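Local atomic coordinates of HemO (Neisseria meningitidis, PDB entry 1J77), a protein that binds heme and probably opens its porphyrin ring by oxidative cleavage, as heme oxygenases do. Residues Asp24-Asp27 / Asn28-Ser32; Lys54-Asp57 / His58-Lys61; His137-Arg140 / His141-Pro144. All coordinates share one frame; numbering follows the deposited sequence.

Contact 1 (Asp24-Asp27 / Asn28-Ser32); sequences DSVD and NLVMS. With HEM (protoporphyrin IX containing Fe), chain B.
Val26 and Val30, one turn apart on an unbroken helix, are joined by a bond from Val30 N to Val26 O, 2.8 Å long with an almost straight N-H...O angle (172°). It is one of four successive i to i+4 bonds that tie Asp24-Asp27 to Asn28-Ser32; among them, Leu29 N comes to Ser25 O from above the carbonyl plane. This is the last part of helix 11-32, the proximal helix of the heme oxygenase fold, which carries the axial ligand His23; one side of it faces the porphyrin. The two valines also stand together, with CG1 of Val26 and CG2 of Val30 4.2 Å apart. Each touches the heme, Val26 CG1 lying 3.7 Å from methyl CMC and Val30 CG1 3.8 Å from vinyl carbon CBB, so branched, compact residues suit this apolar edge. Met31, bent at chi2 and chi3, brings its SD to 3.7 Å from the same CBB. Asp27 holds CG anti to the backbone N (chi1 174°), which carries the carboxylate out to the heme, OD2 lying 3.3 Å from methyl CMB. A water donates to both Asp27 OD1 and Asn28 OD1, giving the buried carboxylate a polar partner. Leu29 and Val30 both touch Leu188 of helix 167-192, and Ser25 OG is hydrogen-bonded to Val22 O and to Lys185 NZ.

Contact 2 (Lys54-Asp57 / His58-Lys61); sequences KAVD and HIYK
Asp57, in the last turn of helix 39-60, and Lys61, just past its end, form the salt bridge of this contact: Lys61 NZ lies 2.8 Å from Asp57 OD1, on its syn side and 17° out of the carboxylate plane. The extended lysine chain crosses the aspartate, CG, CD and CE running past Asp57 O and OD1. Backbone bonds are less regular. Val56 O takes two donors, Tyr60 N at 3.2 Å and Ile59 N at 3.0 Å, the second from well above the carbonyl plane, and the Lys61 N bond to Asp57 O is weak, as befits a kinked helix about to end. Apolar contact comes from Val56, whose CG2 meets the Tyr60 ring in plane at its edge, 3.7 Å from CE1; Glu115 anchors the Tyr60 hydroxyl. His58, with CG set between the backbone N and the carbonyl carbon (chi1 70°), brings CE1 to 3.2 Å from Ala55 O at the ring edge. Ile59 CG1 lies 3.4 Å above one face of this ring, toward its rim; the ring also stacks with Tyr101. A water links His58 ND1 to Lys54 O. The histidine thus ties the irregular turn to the loop before helix 104-119, through a bond from NE2 to Glu102 O, while the ion pair would be expected to draw Lys61 back onto the last turn.

Contact 3 (His137-Arg140 / His141-Pro144); sequences HGAR and HLAP
Ala139 and Leu142 meet across two overlapping type I beta turns, Ala139-Leu142 and Arg140-Ala143, within the loop that leads from helix 122-129 to helix 149-162. Ala139 CB comes within 4.4 Å of Leu142 CD1, the small methyl and the longer leucine branch both packing on Phe125 and Tyr42. Leu142 keeps CG anti to its carbonyl carbon (chi1 -64°), and this also sets CG 3.5 Å above one face of the His141 ring, offset toward the rim. His141 turns its ring the other way from Arg140, and its rotation is fixed by bonds at both nitrogens, ND1 to Asp84 and NE2 to Gln49, so that the imidazole bridges helices 78-87 and 39-60. Arg140, modelled in two conformers, stretches from CG to NE toward Asp87, with which NE forms a salt bridge; a long cationic chain suits a partly exposed position where the charge can reach Asp87. Gly138 precedes the turns with positive phi (80°), a conformation that residues with a side chain adopt less readily. Gly138 O is hydrogen-bonded to Tyr42 OH. The turns are closed by Leu142 N donating to Ala139 O at 3.1 Å and Ala143 N to Arg140 O at 3.3 Å, both from above the carbonyl plane. Ala143 CB then lies 3.5 Å from Arg140 O.

How the contacts relate
The three sites differ with their place in a largely helical fold. Contact 1, on the proximal helix, is buried, and four of its side chains meet the heme. Contact 2, its centre about 23 Å from that of contact 1 and on the opposite side of the chain's centre, lies at the end of the next helix; it is only partly buried, and an ion pair takes the outer role while tyrosine and valine face inward. Contact 3 is in a loop rather than a helix, yet mostly buried, and helix 39-60, whose end forms contact 2, also packs against it. Helix 78-87 likewise touches both contacts 2 and 3. Regular i to i+4 bonding marks contact 1, mixed bonding contact 2, and short turns contact 3.

Contact 1 (Asp24-Asp27 / Asn28-Ser32)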
loop_
_atom_site.group_PDB
_atom_site.type_symbol
_atom_site.label_atom_id
_atom_site.label_comp_id
_atom_site.label_asym_id
_atom_site.label_seq_id
_atom_site.Cartn_x
_atom_site.Cartn_y
_atom_site.Cartn_z
ATOM N N ASP A 24 11.026 5.343 1.087
ATOM C CA ASP A 24 11.646 6.038 -0.014
ATOM C C ASP A 24 12.283 5.068 -1.006
ATOM O O ASP A 24 12.224 5.335 -2.222
ATOM C CB ASP A 24 12.616 7.078 0.486
ATOM C CG ASP A 24 11.943 8.244 1.172
ATOM O OD1 ASP A 24 10.680 8.296 1.169
ATOM O OD2 ASP A 24 12.627 9.166 1.707
ATOM N N SER A 25 12.774 3.916 -0.531
ATOM C CA SER A 25 13.291 2.913 -1.482
ATOM C C SER A 25 12.176 2.373 -2.390
ATOM O O SER A 25 12.413 2.036 -3.573
ATOM C CB SER A 25 14.063 1.811 -0.770
ATOM O OG SER A 25 13.162 0.850 -0.222
ATOM N N VAL A 26 10.962 2.280 -1.835
ATOM C CA VAL A 26 9.808 1.831 -2.603
ATOM C C VAL A 26 9.371 2.851 -3.651
ATOM O O VAL A 26 9.197 2.525 -4.829
ATOM C CB VAL A 26 8.626 1.457 -1.629
ATOM C CG1 VAL A 26 7.346 1.269 -2.448
ATOM C CG2 VAL A 26 8.987 0.225 -0.864
ATOM N N ASP A 27 9.278 4.115 -3.231
ATOM C CA ASP A 27 8.941 5.235 -4.091
ATOM C C ASP A 27 9.936 5.259 -5.285
ATOM O O ASP A 27 9.539 5.210 -6.422
ATOM C CB ASP A 27 8.999 6.513 -3.218
ATOM C CG ASP A 27 8.819 7.849 -3.997
ATOM O OD1 ASP A 27 8.872 7.900 -5.243
ATOM O OD2 ASP A 27 8.515 8.889 -3.330
ATOM N N ASN A 28 11.215 5.207 -4.966
ATOM C CA ASN A 28 12.242 5.240 -6.007
ATOM C C ASN A 28 12.149 4.046 -6.944
ATOM O O ASN A 28 12.312 4.199 -8.167
ATOM C CB ASN A 28 13.640 5.264 -5.358
ATOM C CG ASN A 28 13.982 6.580 -4.725
ATOM O OD1 ASN A 28 13.454 7.604 -5.127
ATOM N ND2 ASN A 28 14.888 6.561 -3.735
ATOM N N LEU A 29 11.944 2.841 -6.369
ATOM C CA LEU A 29 11.871 1.673 -7.239
ATOM C C LEU A 29 10.650 1.688 -8.157
ATOM O O LEU A 29 10.720 1.287 -9.325
ATOM C CB LEU A 29 11.917 0.386 -6.421
ATOM C CG LEU A 29 11.981 -0.947 -7.166
ATOM C CD1 LEU A 29 13.177 -1.036 -8.144
ATOM C CD2 LEU A 29 12.044 -2.046 -6.171
ATOM N N VAL A 30 9.491 2.065 -7.611
ATOM C CA VAL A 30 8.275 2.158 -8.407
ATOM C C VAL A 30 8.535 3.138 -9.583
ATOM O O VAL A 30 8.278 2.836 -10.748
ATOM C CB VAL A 30 7.087 2.668 -7.582
ATOM C CG1 VAL A 30 5.917 3.162 -8.498
ATOM C CG2 VAL A 30 6.633 1.583 -6.552
ATOM N N MET A 31 9.049 4.300 -9.268
ATOM C CA MET A 31 9.291 5.232 -10.369
ATOM C C MET A 31 10.346 4.772 -11.363
ATOM O O MET A 31 10.167 4.968 -12.557
ATOM C CB MET A 31 9.587 6.591 -9.824
ATOM C CG MET A 31 8.472 7.186 -8.986
ATOM S SD MET A 31 6.870 7.258 -9.853
ATOM C CE MET A 31 7.257 8.375 -11.160
ATOM N N SER A 32 11.358 4.042 -10.901
ATOM C CA SER A 32 12.406 3.605 -11.825
ATOM C C SER A 32 11.871 2.632 -12.869
ATOM O O SER A 32 12.444 2.533 -13.980
ATOM C CB SER A 32 13.556 2.909 -11.117
ATOM O OG SER A 32 14.206 3.743 -10.248
HETATM C CHA HEM B . 3.252 8.578 2.737
HETATM C CHB HEM B . 4.802 9.313 -1.792
HETATM C CHC HEM B . 4.343 4.542 -2.705
HETATM C CHD HEM B . 3.257 3.767 1.985
HETATM C C1A HEM B . 3.617 9.196 1.566
HETATM C C2A HEM B . 3.650 10.657 1.323
HETATM C C3A HEM B . 4.079 10.823 0.074
HETATM C C4A HEM B . 4.347 9.522 -0.523
HETATM C CMA HEM B . 4.279 12.185 -0.635
HETATM C CAA HEM B . 3.217 11.818 2.264
HETATM C CBA HEM B . 1.772 12.196 1.937
HETATM C CGA HEM B . 1.218 13.222 2.907
HETATM O O1A HEM B . 1.796 13.363 4.024
HETATM O O2A HEM B . 0.214 13.901 2.535
HETATM C C1B HEM B . 4.812 8.092 -2.451
HETATM C C2B HEM B . 5.144 7.903 -3.835
HETATM C C3B HEM B . 5.054 6.568 -4.097
HETATM C C4B HEM B . 4.585 5.914 -2.877
HETATM C CMB HEM B . 5.528 9.092 -4.753
HETATM C CAB HEM B . 5.255 5.852 -5.434
HETATM C CBB HEM B . 6.166 6.261 -6.311
HETATM C C1C HEM B . 3.957 3.944 -1.535
HETATM C C2C HEM B . 3.612 2.533 -1.369
HETATM C C3C HEM B . 3.376 2.322 -0.065
HETATM C C4C HEM B . 3.441 3.574 0.637
HETATM C CMC HEM B . 3.682 1.502 -2.505
HETATM C CAC HEM B . 3.006 1.020 0.633
HETATM C CBC HEM B . 3.271 -0.143 0.045
HETATM C C1D HEM B . 3.179 4.991 2.571
HETATM C C2D HEM B . 2.882 5.154 3.971
HETATM C C3D HEM B . 2.899 6.628 4.225
HETATM C C4D HEM B . 3.189 7.214 2.939
HETATM C CMD HEM B . 2.627 4.023 4.969
HETATM C CAD HEM B . 2.589 7.379 5.520
HETATM C CBD HEM B . 3.806 7.999 6.141
HETATM C CGD HEM B . 3.313 8.582 7.447
HETATM O O1D HEM B . 3.297 7.829 8.450
HETATM O O2D HEM B . 3.001 9.812 7.492
HETATM N NA HEM B . 4.033 8.559 0.420
HETATM N NB HEM B . 4.518 6.859 -1.889
HETATM N NC HEM B . 3.820 4.518 -0.305
HETATM N ND HEM B . 3.369 6.234 1.952
HETATM FE FE HEM B . 4.038 6.544 0.088
HETATM O O HOH W 1 11.437 8.427 -6.554
HETATM O O HOH W 2 2.146 6.656 -0.383
#

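Contact 2 (Lys54-Asp57 / His58-Lys61)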
loop_
_atom_site.group_PDB
_atom_site.type_symbol
_atom_site.label_atom_id
_atom_site.label_comp_id
_atom_site.label_asym_id
_atom_site.label_seq_id
_atom_site.Cartn_x
_atom_site.Cartn_y
_atom_site.Cartn_z
ATOM N N LYS A 54 -4.609 -7.469 -2.098
ATOM C CA LYS A 54 -5.172 -8.759 -1.690
ATOM C C LYS A 54 -4.568 -9.244 -0.368
ATOM O O LYS A 54 -5.272 -9.757 0.513
ATOM C CB LYS A 54 -4.980 -9.799 -2.800
ATOM C CG LYS A 54 -5.380 -11.244 -2.412
ATOM C CD LYS A 54 -6.803 -11.410 -2.092
ATOM C CE LYS A 54 -7.102 -12.857 -1.607
ATOM N NZ LYS A 54 -8.556 -13.142 -1.674
ATOM N N ALA A 55 -3.268 -9.117 -0.221
ATOM C CA ALA A 55 -2.525 -9.563 0.934
ATOM C C ALA A 55 -2.974 -8.910 2.238
ATOM O O ALA A 55 -2.657 -9.438 3.312
ATOM C CB ALA A 55 -1.028 -9.326 0.726
ATOM N N VAL A 56 -3.590 -7.737 2.150
ATOM C CA VAL A 56 -4.039 -7.083 3.363
ATOM C C VAL A 56 -5.530 -7.136 3.554
ATOM O O VAL A 56 -6.045 -6.632 4.554
ATOM C CB VAL A 56 -3.536 -5.628 3.485
ATOM C CG1 VAL A 56 -2.005 -5.539 3.604
ATOM C CG2 VAL A 56 -4.102 -4.739 2.365
ATOM N N ASP A 57 -6.236 -7.792 2.648
ATOM C CA ASP A 57 -7.687 -7.839 2.640
ATOM C C ASP A 57 -8.295 -8.390 3.921
ATOM O O ASP A 57 -9.251 -7.840 4.407
ATOM C CB ASP A 57 -8.195 -8.612 1.422
ATOM C CG ASP A 57 -9.602 -8.253 1.106
ATOM O OD1 ASP A 57 -10.490 -9.155 1.097
ATOM O OD2 ASP A 57 -9.886 -7.050 0.930
ATOM N N HIS A 58 -7.692 -9.457 4.422
ATOM C CA HIS A 58 -8.188 -10.118 5.644
ATOM C C HIS A 58 -7.912 -9.253 6.890
ATOM O O HIS A 58 -8.559 -9.430 7.958
ATOM C CB HIS A 58 -7.527 -11.492 5.778
ATOM C CG HIS A 58 -6.064 -11.436 6.107
ATOM N ND1 HIS A 58 -5.128 -10.902 5.236
ATOM C CD2 HIS A 58 -5.377 -11.760 7.234
ATOM C CE1 HIS A 58 -3.928 -10.952 5.800
ATOM N NE2 HIS A 58 -4.053 -11.441 7.022
ATOM N N ILE A 59 -6.943 -8.342 6.805
ATOM C CA ILE A 59 -6.649 -7.455 7.923
ATOM C C ILE A 59 -7.704 -6.345 7.977
ATOM O O ILE A 59 -8.167 -5.984 9.051
ATOM C CB ILE A 59 -5.223 -6.881 7.799
ATOM C CG1 ILE A 59 -4.206 -8.022 7.719
ATOM C CG2 ILE A 59 -4.927 -5.913 9.000
ATOM C CD1 ILE A 59 -2.769 -7.561 7.512
ATOM N N TYR A 60 -8.103 -5.822 6.824
ATOM C CA TYR A 60 -9.142 -4.783 6.761
ATOM C C TYR A 60 -10.466 -5.312 7.270
ATOM O O TYR A 60 -11.258 -4.558 7.833
ATOM C CB TYR A 60 -9.331 -4.164 5.354
ATOM C CG TYR A 60 -8.328 -3.028 5.054
ATOM C CD1 TYR A 60 -7.201 -3.236 4.261
ATOM C CD2 TYR A 60 -8.541 -1.748 5.525
ATOM C CE1 TYR A 60 -6.302 -2.222 4.002
ATOM C CE2 TYR A 60 -7.659 -0.730 5.280
ATOM C CZ TYR A 60 -6.528 -0.965 4.515
ATOM O OH TYR A 60 -5.663 0.095 4.277
ATOM N N LYS A 61 -10.639 -6.627 7.137
ATOM C CA LYS A 61 -11.896 -7.261 7.532
ATOM C C LYS A 61 -11.799 -7.926 8.890
ATOM O O LYS A 61 -12.748 -8.626 9.336
ATOM C CB LYS A 61 -12.283 -8.319 6.499
ATOM C CG LYS A 61 -12.688 -7.774 5.133
ATOM C CD LYS A 61 -12.747 -8.837 4.035
ATOM C CE LYS A 61 -13.372 -8.314 2.762
ATOM N NZ LYS A 61 -13.275 -9.258 1.599
HETATM O O HOH W 3 -5.419 -11.568 2.531
#

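Contact 3 (His137-Arg140 / His141-Pro144)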
loop_
_atom_site.group_PDB
_atom_site.type_symbol
_atom_site.label_atom_id
_atom_site.label_comp_id
_atom_site.label_asym_id
_atom_site.label_seq_id
_atom_site.Cartn_x
_atom_site.Cartn_y
_atom_site.Cartn_z
ATOM N N HIS A 137 -12.210 5.360 -14.080
ATOM C CA HIS A 137 -11.719 4.451 -15.114
ATOM C C HIS A 137 -10.204 4.321 -15.015
ATOM O O HIS A 137 -9.505 5.307 -15.200
ATOM C CB HIS A 137 -12.089 5.027 -16.482
ATOM C CG HIS A 137 -11.665 4.178 -17.631
ATOM N ND1 HIS A 137 -12.300 3.000 -17.963
ATOM C CD2 HIS A 137 -10.657 4.330 -18.523
ATOM C CE1 HIS A 137 -11.701 2.468 -19.016
ATOM N NE2 HIS A 137 -10.700 3.250 -19.369
ATOM N N GLY A 138 -9.711 3.130 -14.679
ATOM C CA GLY A 138 -8.265 2.878 -14.600
ATOM C C GLY A 138 -7.494 3.325 -13.376
ATOM O O GLY A 138 -6.492 2.697 -13.046
ATOM N N ALA A 139 -7.949 4.358 -12.681
ATOM C CA ALA A 139 -7.243 4.870 -11.482
ATOM C C ALA A 139 -8.166 5.046 -10.251
ATOM O O ALA A 139 -7.972 5.908 -9.395
ATOM C CB ALA A 139 -6.483 6.169 -11.816
ATOM N N ARG A 140 -9.217 4.241 -10.220
ATOM C CA ARG A 140 -10.166 4.234 -9.097
ATOM C C ARG A 140 -9.461 4.021 -7.751
ATOM O O ARG A 140 -9.777 4.694 -6.746
ATOM C CB ARG A 140 -11.176 3.106 -9.380
ATOM C CG ARG A 140 -11.888 3.108 -10.813
ATOM C CD ARG A 140 -12.530 1.763 -11.164
ATOM N NE ARG A 140 -13.248 1.718 -12.432
ATOM C CZ ARG A 140 -14.531 2.047 -12.615
ATOM N NH1 ARG A 140 -15.274 2.486 -11.631
ATOM N NH2 ARG A 140 -15.091 1.932 -13.797
ATOM N N HIS A 141 -8.500 3.094 -7.730
ATOM C CA HIS A 141 -7.781 2.757 -6.483
ATOM C C HIS A 141 -6.866 3.842 -5.951
ATOM O O HIS A 141 -6.525 3.847 -4.755
ATOM C CB HIS A 141 -7.034 1.430 -6.614
ATOM C CG HIS A 141 -5.683 1.539 -7.239
ATOM N ND1 HIS A 141 -5.478 1.486 -8.597
ATOM C CD2 HIS A 141 -4.461 1.635 -6.669
ATOM C CE1 HIS A 141 -4.173 1.560 -8.837
ATOM N NE2 HIS A 141 -3.541 1.667 -7.685
ATOM N N LEU A 142 -6.568 4.824 -6.810
ATOM C CA LEU A 142 -5.688 5.939 -6.461
ATOM C C LEU A 142 -6.419 7.215 -6.137
ATOM O O LEU A 142 -5.830 8.164 -5.634
ATOM C CB LEU A 142 -4.715 6.219 -7.622
ATOM C CG LEU A 142 -3.694 5.137 -7.998
ATOM C CD1 LEU A 142 -2.918 5.447 -9.315
ATOM C CD2 LEU A 142 -2.717 4.893 -6.894
ATOM N N ALA A 143 -7.723 7.226 -6.381
ATOM C CA ALA A 143 -8.511 8.415 -6.098
ATOM C C ALA A 143 -8.536 8.702 -4.593
ATOM O O ALA A 143 -8.403 7.793 -3.741
ATOM C CB ALA A 143 -9.878 8.236 -6.629
ATOM N N PRO A 144 -8.671 9.971 -4.258
ATOM C CA PRO A 144 -8.624 10.428 -2.869
ATOM C C PRO A 144 -9.829 9.963 -2.069
ATOM O O PRO A 144 -10.894 9.817 -2.663
ATOM C CB PRO A 144 -8.694 11.956 -2.992
ATOM C CG PRO A 144 -8.898 12.263 -4.352
ATOM C CD PRO A 144 -8.951 11.055 -5.216
#